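PDB 6UAV: Glyco_hydro_cc domain-containing protein from Pseudomonas viridiflava, which probably hydrolyses internal beta-1,3-glucosidic bonds as an endo-beta-1,3-glucanase of glycoside hydrolase family 128, subgroup II. Local coordinates for residues 25-30 and 222-227. Numbering follows the deposited sequence.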
ATOM      1  N   MET A  25     -14.306  -3.763  -3.822  1.00 16.31           N
ATOM      2  CA  MET A  25     -12.878  -3.869  -3.459  1.00 16.53           C
ATOM      3  C   MET A  25     -12.286  -5.050  -4.223  1.00 15.05           C
ATOM      4  O   MET A  25     -12.876  -6.154  -4.081  1.00 15.03           O
ATOM      5  CB  MET A  25     -12.726  -4.153  -1.960  1.00 18.00           C
ATOM      6  CG  MET A  25     -11.298  -4.305  -1.534  1.00 18.96           C
ATOM      7  SD  MET A  25     -11.000  -4.930   0.187  1.00 19.83           S
ATOM      8  CE  MET A  25     -11.316  -6.680  -0.025  1.00 20.48           C
ATOM      9  N   SER A  26     -11.176  -4.863  -4.939  1.00 13.61           N
ATOM     10  CA  SER A  26     -10.465  -5.933  -5.670  1.00 13.74           C
ATOM     11  C   SER A  26      -9.378  -6.566  -4.808  1.00 12.75           C
ATOM     12  O   SER A  26      -9.086  -7.744  -5.038  1.00 12.83           O
ATOM     13  CB  SER A  26      -9.959  -5.385  -6.943  1.00 14.96           C
ATOM     14  OG  SER A  26     -11.069  -5.309  -7.811  1.00 17.61           O
ATOM     15  N   TRP A  27      -8.779  -5.851  -3.844  1.00 12.26           N
ATOM     16  CA  TRP A  27      -7.618  -6.455  -3.159  1.00 11.58           C
ATOM     17  C   TRP A  27      -7.417  -5.862  -1.776  1.00 11.37           C
ATOM     18  O   TRP A  27      -7.980  -4.806  -1.463  1.00 11.11           O
ATOM     19  CB  TRP A  27      -6.355  -6.278  -4.020  1.00 11.86           C
ATOM     20  CG  TRP A  27      -5.872  -4.862  -4.081  1.00 11.64           C
ATOM     21  CD1 TRP A  27      -6.442  -3.826  -4.773  1.00 11.79           C
ATOM     22  CD2 TRP A  27      -4.800  -4.277  -3.317  1.00 11.10           C
ATOM     23  NE1 TRP A  27      -5.776  -2.652  -4.534  1.00 11.93           N
ATOM     24  CE2 TRP A  27      -4.753  -2.907  -3.649  1.00 11.58           C
ATOM     25  CE3 TRP A  27      -3.870  -4.786  -2.423  1.00 11.38           C
ATOM     26  CZ2 TRP A  27      -3.757  -2.078  -3.149  1.00 11.40           C
ATOM     27  CZ3 TRP A  27      -2.895  -3.959  -1.940  1.00 11.23           C
ATOM     28  CH2 TRP A  27      -2.859  -2.619  -2.259  1.00 11.18           C
ATOM     29  N   TRP A  28      -6.625  -6.537  -0.995  1.00 10.95           N
ATOM     30  CA  TRP A  28      -6.197  -5.987   0.304  1.00 10.77           C
ATOM     31  C   TRP A  28      -4.806  -6.464   0.639  1.00 11.18           C
ATOM     32  O   TRP A  28      -4.290  -7.380   0.007  1.00 11.46           O
ATOM     33  CB  TRP A  28      -7.172  -6.359   1.434  1.00 11.12           C
ATOM     34  CG  TRP A  28      -6.979  -7.697   2.110  1.00 11.29           C
ATOM     35  CD1 TRP A  28      -6.391  -7.886   3.325  1.00 11.29           C
ATOM     36  CD2 TRP A  28      -7.355  -9.001   1.662  1.00 11.02           C
ATOM     37  NE1 TRP A  28      -6.421  -9.196   3.691  1.00 11.28           N
ATOM     38  CE2 TRP A  28      -7.019  -9.914   2.690  1.00 11.79           C
ATOM     39  CE3 TRP A  28      -7.990  -9.484   0.503  1.00 11.61           C
ATOM     40  CZ2 TRP A  28      -7.261 -11.281   2.587  1.00 12.02           C
ATOM     41  CZ3 TRP A  28      -8.259 -10.833   0.442  1.00 11.86           C
ATOM     42  CH2 TRP A  28      -7.855 -11.717   1.433  1.00 11.90           C
ATOM     43  N   TYR A  29      -4.241  -5.887   1.696  1.00 10.86           N
ATOM     44  CA  TYR A  29      -2.971  -6.400   2.220  1.00 10.69           C
ATOM     45  C   TYR A  29      -2.975  -6.057   3.687  1.00 10.54           C
ATOM     46  O   TYR A  29      -3.831  -5.275   4.093  1.00 10.89           O
ATOM     47  CB  TYR A  29      -1.783  -5.817   1.440  1.00 10.61           C
ATOM     48  CG  TYR A  29      -1.449  -4.406   1.838  1.00 10.52           C
ATOM     49  CD1 TYR A  29      -2.227  -3.324   1.427  1.00 11.20           C
ATOM     50  CD2 TYR A  29      -0.353  -4.160   2.628  1.00 10.81           C
ATOM     51  CE1 TYR A  29      -1.895  -2.032   1.790  1.00 10.78           C
ATOM     52  CE2 TYR A  29      -0.020  -2.886   3.001  1.00 10.15           C
ATOM     53  CZ  TYR A  29      -0.805  -1.808   2.595  1.00 10.96           C
ATOM     54  OH  TYR A  29      -0.458  -0.541   2.951  1.00 10.78           O
ATOM     55  N   ASN A  30      -2.057  -6.642   4.424  1.00 10.73           N
ATOM     56  CA  ASN A  30      -2.072  -6.558   5.904  1.00 11.17           C
ATOM     57  C   ASN A  30      -0.668  -6.328   6.439  1.00 11.17           C
ATOM     58  O   ASN A  30      -0.470  -6.616   7.608  1.00 11.47           O
ATOM     59  CB  ASN A  30      -2.706  -7.795   6.544  1.00 11.47           C
ATOM     60  CG  ASN A  30      -1.858  -9.035   6.355  1.00 11.87           C
ATOM     61  OD1 ASN A  30      -0.814  -8.966   5.684  1.00 12.17           O
ATOM     62  ND2 ASN A  30      -2.283 -10.127   6.976  1.00 12.72           N
ATOM     63  N   ARG A 222      -2.716   0.530  -8.465  1.00 12.67           N
ATOM     64  CA  ARG A 222      -3.568   0.090  -7.356  1.00 13.16           C
ATOM     65  C   ARG A 222      -3.433   1.117  -6.231  1.00 12.49           C
ATOM     66  O   ARG A 222      -2.409   1.882  -6.170  1.00 13.05           O
ATOM     67  CB  ARG A 222      -3.210  -1.317  -6.865  1.00 13.86           C
ATOM     68  CG  ARG A 222      -3.889  -2.439  -7.644  1.00 15.26           C
ATOM     69  CD  ARG A 222      -3.740  -3.860  -7.141  1.00 17.32           C
ATOM     70  NE  ARG A 222      -4.816  -4.722  -7.644  1.00 18.67           N
ATOM     71  CZ  ARG A 222      -4.965  -6.006  -7.324  1.00 19.15           C
ATOM     72  NH1 ARG A 222      -4.066  -6.609  -6.555  1.00 18.38           N
ATOM     73  NH2 ARG A 222      -6.032  -6.661  -7.747  1.00 20.80           N
ATOM     74  N   TYR A 223      -4.479   1.211  -5.447  1.00 11.84           N
ATOM     75  CA  TYR A 223      -4.465   2.034  -4.232  1.00 11.19           C
ATOM     76  C   TYR A 223      -5.212   1.292  -3.134  1.00 10.86           C
ATOM     77  O   TYR A 223      -6.038   0.459  -3.411  1.00 10.95           O
ATOM     78  CB  TYR A 223      -5.053   3.436  -4.475  1.00 11.38           C
ATOM     79  CG  TYR A 223      -6.424   3.465  -5.097  1.00 11.37           C
ATOM     80  CD1 TYR A 223      -7.559   3.262  -4.334  1.00 11.38           C
ATOM     81  CD2 TYR A 223      -6.594   3.625  -6.448  1.00 12.23           C
ATOM     82  CE1 TYR A 223      -8.831   3.338  -4.860  1.00 11.79           C
ATOM     83  CE2 TYR A 223      -7.858   3.616  -7.012  1.00 12.37           C
ATOM     84  CZ  TYR A 223      -8.977   3.412  -6.228  1.00 12.01           C
ATOM     85  OH  TYR A 223     -10.245   3.370  -6.728  1.00 13.29           O
ATOM     86  N   ALA A 224      -4.941   1.706  -1.907  1.00 10.12           N
ATOM     87  CA  ALA A 224      -5.584   1.098  -0.757  1.00 10.50           C
ATOM     88  C   ALA A 224      -5.878   2.154   0.285  1.00 10.77           C
ATOM     89  O   ALA A 224      -4.960   2.825   0.776  1.00 10.59           O
ATOM     90  CB  ALA A 224      -4.691   0.043  -0.206  1.00 10.72           C
ATOM     91  N   TRP A 225      -7.156   2.219   0.619  1.00 11.29           N
ATOM     92  CA  TRP A 225      -7.640   3.155   1.649  1.00 11.40           C
ATOM     93  C   TRP A 225      -7.212   2.685   3.037  1.00 10.99           C
ATOM     94  O   TRP A 225      -7.378   1.471   3.385  1.00 10.97           O
ATOM     95  CB  TRP A 225      -9.162   3.331   1.541  1.00 12.54           C
ATOM     96  CG  TRP A 225      -9.724   4.319   2.512  1.00 12.70           C
ATOM     97  CD1 TRP A 225     -10.193   4.095   3.771  1.00 13.13           C
ATOM     98  CD2 TRP A 225      -9.796   5.732   2.301  1.00 13.07           C
ATOM     99  NE1 TRP A 225     -10.585   5.271   4.356  1.00 13.64           N
ATOM    100  CE2 TRP A 225     -10.373   6.298   3.457  1.00 13.52           C
ATOM    101  CE3 TRP A 225      -9.495   6.548   1.214  1.00 13.32           C
ATOM    102  CZ2 TRP A 225     -10.527   7.677   3.598  1.00 13.90           C
ATOM    103  CZ3 TRP A 225      -9.737   7.902   1.321  1.00 13.42           C
ATOM    104  CH2 TRP A 225     -10.220   8.456   2.504  1.00 13.63           C
ATOM    105  N   PHE A 226      -6.840   3.636   3.879  1.00 11.06           N
ATOM    106  CA  PHE A 226      -6.582   3.389   5.314  1.00 11.03           C
ATOM    107  C   PHE A 226      -7.790   3.922   6.097  1.00 11.32           C
ATOM    108  O   PHE A 226      -7.977   5.136   6.118  1.00 12.09           O
ATOM    109  CB  PHE A 226      -5.281   4.044   5.764  1.00 11.66           C
ATOM    110  CG  PHE A 226      -4.871   3.577   7.121  1.00 11.71           C
ATOM    111  CD1 PHE A 226      -5.399   4.195   8.229  1.00 12.19           C
ATOM    112  CD2 PHE A 226      -4.107   2.436   7.301  1.00 12.22           C
ATOM    113  CE1 PHE A 226      -5.104   3.753   9.496  1.00 12.62           C
ATOM    114  CE2 PHE A 226      -3.789   1.983   8.565  1.00 12.22           C
ATOM    115  CZ  PHE A 226      -4.282   2.665   9.651  1.00 12.17           C
ATOM    116  N   THR A 227      -8.632   3.058   6.701  1.00 11.78           N
ATOM    117  CA  THR A 227      -8.484   1.608   6.846  1.00 11.90           C
ATOM    118  C   THR A 227      -9.844   0.946   7.103  1.00 12.03           C
ATOM    119  O   THR A 227     -10.898   1.612   6.988  1.00 12.41           O
ATOM    120  CB  THR A 227      -7.555   1.268   8.023  1.00 12.38           C
ATOM    121  OG1 THR A 227      -7.290  -0.136   8.162  1.00 12.54           O
ATOM    122  CG2 THR A 227      -8.105   1.799   9.337  1.00 12.77           C
TER
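The guanidinium of R222 lies flat over one face of the W27 indole, a cation-pi stack with centres 4.0 Å apart and planes inclined by only 9°. The R222 methylene CD covers the same face, making a CH-pi contact 3.6 Å from the centroid of the five-membered ring. A different geometry serves the Y29 ring, whose edge receives the methyl of A224, with CE1 of Y29 4.0 Å from CB of A224. These contacts lie inside a (beta/alpha)8 TIM barrel, between strand 27-29, the second, and strand 220-225, the eighth. The two are not sheet neighbours, since strand 6-9 separates them, and the axes of 27-29 and 222-225 come no closer than 8.0 Å, so side chains bridge the gap.

R222 runs extended from CG to NE, which carries its planar end past the pyrrole part of the indole to the root of the W27 side chain, where NH1 of R222 comes within 3.4 Å of CB of W27. The stack leaves the guanidinium rim to polar partners: NH2 forms a salt bridge with D51 on strand 51-56, the neighbour of strand 27-29 in the sheet. The carboxylate of D51 probably helps fix the rotation of the guanidinium and offsets its buried charge. W27 has CG between the backbone N and the carbonyl carbon (chi1 71°), which swings the indole inward toward strand 220-225. Its NE1 makes a weak, bent hydrogen bond to O of Y223, while its stronger polar partner is K5. The OH of Y29 is hydrogen-bonded to the carbonyl O of T183. Beyond NE1, the six-membered part of the W27 indole packs against A224, with CZ2 of W27 3.7 Å from CB of A224.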